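Local coordinates for potential RNA-dependent RNA polymerase (Human picobirnavirus, PDB 5I62), which catalyses RNA-templated RNA synthesis from ribonucleoside triphosphates, probably serving both transcription and replication of the viral double-stranded RNA genome, at residues A[34-48]-A[420-432]. Numbering follows the deposited sequence.
Sequences YRTPFYKGMSLESIC and MRALGRLAMQERY
With chi1 at 70°, T36 sets OG1 between its own backbone N and carbonyl carbon, from where the hydroxyl donates to L426 O (OG1–O 2.6 Å) in the plane of that carbonyl. R35 carries CG anti to its amide nitrogen and bends at chi2 (86°), folding the guanidinium back over A427 CB, with NH1 3.1 Å from A427 O. T36 N donates to the same A427 O (2.9 Å), from above the carbonyl plane, while NH1 lies in that plane on a lone pair. Two carbonyls at the C-terminal end of helix 419-427 are thus satisfied by the incoming chain. NH1 and NH2 of R35 also grip F38 O end-on, and NH2 reaches M42 O, which fixes the guanidinium within the loop; T36 OG1 accepts from F38 N, an ST turn. Where the helix ends, 428-429 runs antiparallel to 34-35 as a short, weakly bonded pairing, R35 opposite M428 as the non-hydrogen-bonded pair, joining an N-terminal strand to a helix that follows the palm in sequence, probably part of the polymerase thumb. Q429 N donates almost straight to Y34 O (3.1 Å), and a water bridges Y34 O to Q429 O. Y432 CB sits over one face of the Y34 ring, 3.5 Å from its centroid, the two rings lying oblique. L426 CB covers a face of F38, whose opposite face meets Y39 CD2. L44 divides its methyls, CD1 against A427 CB (3.7 Å) and CD2 against M428 CE. Farther along, the twice-bent M420 presses CE tightly onto C48 CB (3.4 Å).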
ATOM      1  N   TYR A  34      21.559  -5.110  -0.424  1.00 18.61           N
ATOM      2  CA  TYR A  34      21.959  -3.902  -1.140  1.00 23.00           C
ATOM      3  C   TYR A  34      22.067  -2.739  -0.163  1.00 26.13           C
ATOM      4  O   TYR A  34      21.066  -2.284   0.400  1.00 24.11           O
ATOM      5  CB  TYR A  34      20.976  -3.575  -2.266  1.00 25.49           C
ATOM      6  CG  TYR A  34      20.978  -4.617  -3.352  1.00 28.25           C
ATOM      7  CD1 TYR A  34      22.137  -5.319  -3.651  1.00 28.88           C
ATOM      8  CD2 TYR A  34      19.833  -4.895  -4.083  1.00 31.79           C
ATOM      9  CE1 TYR A  34      22.159  -6.280  -4.634  1.00 30.40           C
ATOM     10  CE2 TYR A  34      19.843  -5.854  -5.069  1.00 34.09           C
ATOM     11  CZ  TYR A  34      21.013  -6.541  -5.345  1.00 33.60           C
ATOM     12  OH  TYR A  34      21.030  -7.500  -6.332  1.00 37.30           O
ATOM     13  N   ARG A  35      23.283  -2.250   0.020  1.00 23.24           N
ATOM     14  CA  ARG A  35      23.571  -1.119   0.884  1.00 21.38           C
ATOM     15  C   ARG A  35      23.827   0.099   0.002  1.00 29.05           C
ATOM     16  O   ARG A  35      24.520  -0.005  -1.016  1.00 24.06           O
ATOM     17  CB  ARG A  35      24.777  -1.468   1.751  1.00 25.00           C
ATOM     18  CG  ARG A  35      25.258  -0.441   2.702  1.00 27.10           C
ATOM     19  CD  ARG A  35      24.558  -0.436   4.061  1.00 23.91           C
ATOM     20  NE  ARG A  35      25.389   0.424   4.888  1.00 25.82           N
ATOM     21  CZ  ARG A  35      25.425   1.751   4.784  1.00 29.13           C
ATOM     22  NH1 ARG A  35      24.604   2.391   3.944  1.00 19.56           N
ATOM     23  NH2 ARG A  35      26.267   2.441   5.543  1.00 22.22           N
ATOM     24  N   THR A  36      23.225   1.236   0.352  1.00 22.22           N
ATOM     25  CA  THR A  36      23.418   2.479  -0.396  1.00 24.92           C
ATOM     26  C   THR A  36      24.771   3.086  -0.014  1.00 22.84           C
ATOM     27  O   THR A  36      25.445   2.623   0.907  1.00 23.16           O
ATOM     28  CB  THR A  36      22.282   3.466  -0.102  1.00 22.34           C
ATOM     29  OG1 THR A  36      22.422   3.939   1.240  1.00 23.69           O
ATOM     30  CG2 THR A  36      20.891   2.835  -0.293  1.00 24.47           C
ATOM     31  N   PRO A  37      25.206   4.153  -0.698  1.00 25.67           N
ATOM     32  CA  PRO A  37      26.434   4.851  -0.272  1.00 24.27           C
ATOM     33  C   PRO A  37      26.282   5.677   0.999  1.00 23.68           C
ATOM     34  O   PRO A  37      27.262   6.276   1.450  1.00 25.59           O
ATOM     35  CB  PRO A  37      26.764   5.764  -1.468  1.00 25.65           C
ATOM     36  CG  PRO A  37      25.865   5.343  -2.581  1.00 32.23           C
ATOM     37  CD  PRO A  37      24.677   4.692  -1.965  1.00 23.96           C
ATOM     38  N   PHE A  38      25.093   5.729   1.586  1.00 20.23           N
ATOM     39  CA  PHE A  38      24.857   6.513   2.794  1.00 22.40           C
ATOM     40  C   PHE A  38      25.765   6.044   3.929  1.00 21.81           C
ATOM     41  O   PHE A  38      25.731   4.873   4.313  1.00 23.16           O
ATOM     42  CB  PHE A  38      23.383   6.377   3.178  1.00 21.72           C
ATOM     43  CG  PHE A  38      22.955   7.228   4.338  1.00 22.49           C
ATOM     44  CD1 PHE A  38      22.971   8.614   4.249  1.00 23.26           C
ATOM     45  CD2 PHE A  38      22.466   6.639   5.496  1.00 20.78           C
ATOM     46  CE1 PHE A  38      22.551   9.400   5.323  1.00 20.85           C
ATOM     47  CE2 PHE A  38      22.044   7.414   6.566  1.00 23.82           C
ATOM     48  CZ  PHE A  38      22.081   8.802   6.473  1.00 22.88           C
ATOM     49  N   TYR A  39      26.566   6.963   4.472  1.00 21.44           N
ATOM     50  CA  TYR A  39      27.544   6.641   5.515  1.00 24.51           C
ATOM     51  C   TYR A  39      28.380   5.413   5.137  1.00 25.47           C
ATOM     52  O   TYR A  39      28.602   4.502   5.937  1.00 25.20           O
ATOM     53  CB  TYR A  39      26.871   6.455   6.876  1.00 20.62           C
ATOM     54  CG  TYR A  39      26.665   7.763   7.605  1.00 24.59           C
ATOM     55  CD1 TYR A  39      27.753   8.491   8.057  1.00 26.55           C
ATOM     56  CD2 TYR A  39      25.389   8.255   7.863  1.00 23.76           C
ATOM     57  CE1 TYR A  39      27.589   9.682   8.724  1.00 26.29           C
ATOM     58  CE2 TYR A  39      25.208   9.452   8.536  1.00 24.94           C
ATOM     59  CZ  TYR A  39      26.316  10.162   8.958  1.00 24.96           C
ATOM     60  OH  TYR A  39      26.167  11.356   9.627  1.00 26.00           O
ATOM     61  N   LYS A  40      28.846   5.401   3.894  1.00 23.11           N
ATOM     62  CA  LYS A  40      29.714   4.328   3.435  1.00 31.06           C
ATOM     63  C   LYS A  40      30.891   4.156   4.386  1.00 30.68           C
ATOM     64  O   LYS A  40      31.462   5.133   4.873  1.00 29.12           O
ATOM     65  CB  LYS A  40      30.203   4.623   2.023  1.00 30.17           C
ATOM     66  CG  LYS A  40      31.017   3.507   1.405  1.00 37.69           C
ATOM     67  CD  LYS A  40      31.491   3.936   0.033  1.00 39.43           C
ATOM     68  CE  LYS A  40      32.346   2.874  -0.640  1.00 41.59           C
ATOM     69  NZ  LYS A  40      32.848   3.403  -1.940  1.00 48.58           N
ATOM     70  N   GLY A  41      31.232   2.899   4.680  1.00 33.58           N
ATOM     71  CA  GLY A  41      32.255   2.599   5.660  1.00 29.00           C
ATOM     72  C   GLY A  41      31.750   2.432   7.076  1.00 34.84           C
ATOM     73  O   GLY A  41      32.534   2.056   7.958  1.00 37.45           O
ATOM     74  N   MET A  42      30.473   2.705   7.325  1.00 29.52           N
ATOM     75  CA  MET A  42      29.857   2.472   8.618  1.00 30.29           C
ATOM     76  C   MET A  42      28.770   1.421   8.467  1.00 33.94           C
ATOM     77  O   MET A  42      28.086   1.365   7.443  1.00 33.71           O
ATOM     78  CB  MET A  42      29.272   3.767   9.200  1.00 32.41           C
ATOM     79  CG  MET A  42      30.328   4.686   9.809  1.00 36.64           C
ATOM     80  SD  MET A  42      29.700   6.308  10.291  1.00 52.32           S
ATOM     81  CE  MET A  42      28.460   5.856  11.496  1.00 34.75           C
ATOM     82  N   SER A  43      28.617   0.585   9.490  1.00 30.90           N
ATOM     83  CA  SER A  43      27.532  -0.375   9.483  1.00 31.80           C
ATOM     84  C   SER A  43      26.210   0.318   9.803  1.00 29.03           C
ATOM     85  O   SER A  43      26.159   1.445  10.306  1.00 30.07           O
ATOM     86  CB  SER A  43      27.776  -1.488  10.500  1.00 35.57           C
ATOM     87  OG  SER A  43      27.602  -0.976  11.806  1.00 32.07           O
ATOM     88  N   LEU A  44      25.128  -0.394   9.520  1.00 28.81           N
ATOM     89  CA  LEU A  44      23.807   0.111   9.846  1.00 30.55           C
ATOM     90  C   LEU A  44      23.657   0.339  11.351  1.00 28.72           C
ATOM     91  O   LEU A  44      23.092   1.350  11.781  1.00 27.77           O
ATOM     92  CB  LEU A  44      22.774  -0.872   9.310  1.00 30.85           C
ATOM     93  CG  LEU A  44      21.305  -0.646   9.601  1.00 34.99           C
ATOM     94  CD1 LEU A  44      20.810   0.602   8.893  1.00 34.07           C
ATOM     95  CD2 LEU A  44      20.559  -1.892   9.135  1.00 34.07           C
ATOM     96  N   GLU A  45      24.188  -0.579  12.162  1.00 32.40           N
ATOM     97  CA  GLU A  45      24.137  -0.437  13.615  1.00 35.22           C
ATOM     98  C   GLU A  45      24.793   0.868  14.055  1.00 27.55           C
ATOM     99  O   GLU A  45      24.218   1.637  14.833  1.00 31.32           O
ATOM    100  CB  GLU A  45      24.831  -1.625  14.288  1.00 33.31           C
ATOM    101  CG  GLU A  45      24.184  -2.998  14.079  1.00 35.87           C
ATOM    102  CD  GLU A  45      24.224  -3.455  12.621  1.00 42.70           C
ATOM    103  OE1 GLU A  45      25.336  -3.663  12.075  1.00 39.53           O
ATOM    104  OE2 GLU A  45      23.136  -3.601  12.024  1.00 41.55           O
ATOM    105  N   SER A  46      25.997   1.139  13.540  1.00 31.16           N
ATOM    106  CA  SER A  46      26.736   2.327  13.952  1.00 31.27           C
ATOM    107  C   SER A  46      26.020   3.608  13.547  1.00 26.95           C
ATOM    108  O   SER A  46      25.996   4.571  14.315  1.00 28.84           O
ATOM    109  CB  SER A  46      28.143   2.287  13.375  1.00 30.96           C
ATOM    110  OG  SER A  46      28.910   1.306  14.052  1.00 40.29           O
ATOM    111  N   ILE A  47      25.458   3.650  12.336  1.00 29.32           N
ATOM    112  CA  ILE A  47      24.625   4.786  11.940  1.00 26.85           C
ATOM    113  C   ILE A  47      23.493   4.967  12.937  1.00 25.52           C
ATOM    114  O   ILE A  47      23.282   6.057  13.482  1.00 25.32           O
ATOM    115  CB  ILE A  47      24.066   4.589  10.519  1.00 26.44           C
ATOM    116  CG1 ILE A  47      25.196   4.522   9.490  1.00 25.91           C
ATOM    117  CG2 ILE A  47      23.069   5.712  10.187  1.00 27.18           C
ATOM    118  CD1 ILE A  47      24.791   3.810   8.230  1.00 27.58           C
ATOM    119  N   CYS A  48      22.743   3.896  13.187  1.00 29.67           N
ATOM    120  CA  CYS A  48      21.601   3.994  14.091  1.00 26.28           C
ATOM    121  C   CYS A  48      22.049   4.357  15.499  1.00 25.07           C
ATOM    122  O   CYS A  48      21.440   5.211  16.154  1.00 26.07           O
ATOM    123  CB  CYS A  48      20.828   2.679  14.085  1.00 38.30           C
ATOM    124  SG  CYS A  48      19.918   2.385  12.534  1.00 43.66           S
ATOM    125  N   MET A 420      14.243   6.518  13.005  1.00 20.51           N
ATOM    126  CA  MET A 420      14.961   5.245  12.934  1.00 19.59           C
ATOM    127  C   MET A 420      14.567   4.475  11.681  1.00 18.94           C
ATOM    128  O   MET A 420      15.427   3.943  10.965  1.00 18.93           O
ATOM    129  CB  MET A 420      14.724   4.398  14.189  1.00 19.15           C
ATOM    130  CG  MET A 420      15.333   4.979  15.478  1.00 24.57           C
ATOM    131  SD  MET A 420      17.136   5.189  15.412  1.00 27.36           S
ATOM    132  CE  MET A 420      17.659   3.588  14.897  1.00 29.70           C
ATOM    133  N   ARG A 421      13.270   4.411  11.397  1.00 17.42           N
ATOM    134  CA  ARG A 421      12.826   3.793  10.151  1.00 19.30           C
ATOM    135  C   ARG A 421      13.408   4.515   8.943  1.00 19.14           C
ATOM    136  O   ARG A 421      13.841   3.871   7.974  1.00 18.51           O
ATOM    137  CB  ARG A 421      11.306   3.770  10.076  1.00 18.02           C
ATOM    138  CG  ARG A 421      10.762   3.047   8.839  1.00 21.32           C
ATOM    139  CD  ARG A 421       9.281   2.794   9.022  1.00 24.89           C
ATOM    140  NE  ARG A 421       8.652   1.993   7.975  1.00 27.90           N
ATOM    141  CZ  ARG A 421       8.684   0.664   7.909  1.00 32.27           C
ATOM    142  NH1 ARG A 421       9.364  -0.051   8.809  1.00 26.39           N
ATOM    143  NH2 ARG A 421       8.042   0.043   6.927  1.00 31.55           N
ATOM    144  N   ALA A 422      13.432   5.851   8.987  1.00 18.47           N
ATOM    145  CA  ALA A 422      14.016   6.621   7.892  1.00 19.01           C
ATOM    146  C   ALA A 422      15.475   6.240   7.673  1.00 18.29           C
ATOM    147  O   ALA A 422      15.904   6.013   6.537  1.00 18.38           O
ATOM    148  CB  ALA A 422      13.881   8.120   8.164  1.00 18.92           C
ATOM    149  N   LEU A 423      16.255   6.162   8.758  1.00 19.51           N
ATOM    150  CA  LEU A 423      17.676   5.834   8.634  1.00 20.11           C
ATOM    151  C   LEU A 423      17.883   4.472   7.987  1.00 21.12           C
ATOM    152  O   LEU A 423      18.773   4.306   7.146  1.00 19.25           O
ATOM    153  CB  LEU A 423      18.351   5.867   9.996  1.00 21.27           C
ATOM    154  CG  LEU A 423      18.671   7.238  10.557  1.00 21.86           C
ATOM    155  CD1 LEU A 423      19.271   7.079  11.944  1.00 25.19           C
ATOM    156  CD2 LEU A 423      19.665   7.931   9.614  1.00 25.17           C
ATOM    157  N   GLY A 424      17.094   3.475   8.395  1.00 18.14           N
ATOM    158  CA  GLY A 424      17.206   2.163   7.775  1.00 22.81           C
ATOM    159  C   GLY A 424      16.969   2.215   6.276  1.00 20.73           C
ATOM    160  O   GLY A 424      17.671   1.566   5.496  1.00 21.17           O
ATOM    161  N   ARG A 425      15.979   3.008   5.849  1.00 19.57           N
ATOM    162  CA  ARG A 425      15.677   3.116   4.425  1.00 20.08           C
ATOM    163  C   ARG A 425      16.738   3.914   3.681  1.00 19.80           C
ATOM    164  O   ARG A 425      17.005   3.646   2.507  1.00 21.36           O
ATOM    165  CB  ARG A 425      14.308   3.744   4.228  1.00 20.67           C
ATOM    166  CG  ARG A 425      13.223   2.889   4.810  1.00 29.40           C
ATOM    167  CD  ARG A 425      11.874   3.195   4.235  1.00 31.90           C
ATOM    168  NE  ARG A 425      10.974   2.107   4.588  1.00 36.75           N
ATOM    169  CZ  ARG A 425       9.933   1.734   3.858  1.00 42.03           C
ATOM    170  NH1 ARG A 425       9.658   2.374   2.725  1.00 42.89           N
ATOM    171  NH2 ARG A 425       9.173   0.726   4.258  1.00 41.34           N
ATOM    172  N   LEU A 426      17.321   4.924   4.329  1.00 18.48           N
ATOM    173  CA  LEU A 426      18.422   5.650   3.701  1.00 18.94           C
ATOM    174  C   LEU A 426      19.623   4.735   3.490  1.00 20.82           C
ATOM    175  O   LEU A 426      20.362   4.875   2.504  1.00 20.34           O
ATOM    176  CB  LEU A 426      18.800   6.853   4.557  1.00 17.54           C
ATOM    177  CG  LEU A 426      17.771   7.980   4.603  1.00 18.71           C
ATOM    178  CD1 LEU A 426      18.189   9.040   5.612  1.00 21.01           C
ATOM    179  CD2 LEU A 426      17.573   8.587   3.224  1.00 19.22           C
ATOM    180  N   ALA A 427      19.833   3.787   4.401  1.00 18.58           N
ATOM    181  CA  ALA A 427      21.032   2.960   4.361  1.00 19.13           C
ATOM    182  C   ALA A 427      20.872   1.718   3.490  1.00 22.02           C
ATOM    183  O   ALA A 427      21.863   1.199   2.962  1.00 21.61           O
ATOM    184  CB  ALA A 427      21.424   2.556   5.782  1.00 20.36           C
ATOM    185  N   MET A 428      19.644   1.247   3.302  1.00 21.50           N
ATOM    186  CA  MET A 428      19.361  -0.035   2.670  1.00 22.78           C
ATOM    187  C   MET A 428      18.336   0.155   1.570  1.00 27.58           C
ATOM    188  O   MET A 428      17.339   0.846   1.768  1.00 31.05           O
ATOM    189  CB  MET A 428      18.809  -1.033   3.678  1.00 23.54           C
ATOM    190  CG  MET A 428      19.761  -1.380   4.778  1.00 24.87           C
ATOM    191  SD  MET A 428      20.901  -2.574   4.102  1.00 29.00           S
ATOM    192  CE  MET A 428      21.723  -3.125   5.601  1.00 25.42           C
ATOM    193  N   GLN A 429      18.547  -0.485   0.428  1.00 27.27           N
ATOM    194  CA  GLN A 429      17.587  -0.351  -0.650  1.00 30.31           C
ATOM    195  C   GLN A 429      17.068  -1.709  -1.088  1.00 28.34           C
ATOM    196  O   GLN A 429      17.677  -2.754  -0.838  1.00 23.33           O
ATOM    197  CB  GLN A 429      18.182   0.400  -1.841  1.00 32.77           C
ATOM    198  CG  GLN A 429      19.399  -0.249  -2.434  1.00 31.29           C
ATOM    199  CD  GLN A 429      20.142   0.709  -3.340  1.00 44.39           C
ATOM    200  OE1 GLN A 429      19.681   1.834  -3.574  1.00 43.12           O
ATOM    201  NE2 GLN A 429      21.291   0.273  -3.867  1.00 41.36           N
ATOM    202  N   GLU A 430      15.918  -1.663  -1.756  1.00 26.38           N
ATOM    203  CA  GLU A 430      15.222  -2.870  -2.175  1.00 27.79           C
ATOM    204  C   GLU A 430      15.798  -3.452  -3.458  1.00 31.61           C
ATOM    205  O   GLU A 430      15.793  -4.669  -3.652  1.00 28.42           O
ATOM    206  CB  GLU A 430      13.751  -2.545  -2.386  1.00 32.15           C
ATOM    207  CG  GLU A 430      12.906  -3.739  -2.699  1.00 34.21           C
ATOM    208  CD  GLU A 430      11.443  -3.374  -2.735  1.00 38.26           C
ATOM    209  OE1 GLU A 430      11.106  -2.206  -2.416  1.00 38.21           O
ATOM    210  OE2 GLU A 430      10.639  -4.254  -3.090  1.00 32.74           O
ATOM    211  N   ARG A 431      16.269  -2.599  -4.350  1.00 33.35           N
ATOM    212  CA  ARG A 431      16.747  -3.054  -5.642  1.00 40.11           C
ATOM    213  C   ARG A 431      18.016  -2.314  -6.009  1.00 39.11           C
ATOM    214  O   ARG A 431      18.185  -1.132  -5.703  1.00 46.63           O
ATOM    215  CB  ARG A 431      15.696  -2.861  -6.729  1.00 41.53           C
ATOM    216  CG  ARG A 431      14.804  -4.063  -6.867  1.00 50.38           C
ATOM    217  CD  ARG A 431      13.593  -3.763  -7.717  1.00 53.69           C
ATOM    218  NE  ARG A 431      12.382  -4.024  -6.951  1.00 59.47           N
ATOM    219  CZ  ARG A 431      11.901  -5.238  -6.699  1.00 60.34           C
ATOM    220  NH1 ARG A 431      12.527  -6.319  -7.169  1.00 56.74           N
ATOM    221  NH2 ARG A 431      10.791  -5.368  -5.977  1.00 56.54           N
ATOM    222  N   TYR A 432      18.897  -3.025  -6.686  1.00 44.75           N
ATOM    223  CA  TYR A 432      20.163  -2.461  -7.106  1.00 47.01           C
ATOM    224  C   TYR A 432      19.995  -1.767  -8.453  1.00 50.88           C
ATOM    225  O   TYR A 432      19.346  -2.295  -9.359  1.00 47.94           O
ATOM    226  CB  TYR A 432      21.214  -3.566  -7.182  1.00 48.04           C
ATOM    227  CG  TYR A 432      22.453  -3.201  -7.945  1.00 52.66           C
ATOM    228  CD1 TYR A 432      23.521  -2.580  -7.314  1.00 53.14           C
ATOM    229  CD2 TYR A 432      22.565  -3.496  -9.299  1.00 56.09           C
ATOM    230  CE1 TYR A 432      24.662  -2.249  -8.014  1.00 58.64           C
ATOM    231  CE2 TYR A 432      23.697  -3.169 -10.009  1.00 57.48           C
ATOM    232  CZ  TYR A 432      24.746  -2.548  -9.363  1.00 56.29           C
ATOM    233  OH  TYR A 432      25.881  -2.221 -10.071  1.00 57.28           O
TER
HETATM  234  O   HOH W   1      18.727  -3.865   1.416  1.00 18.06           O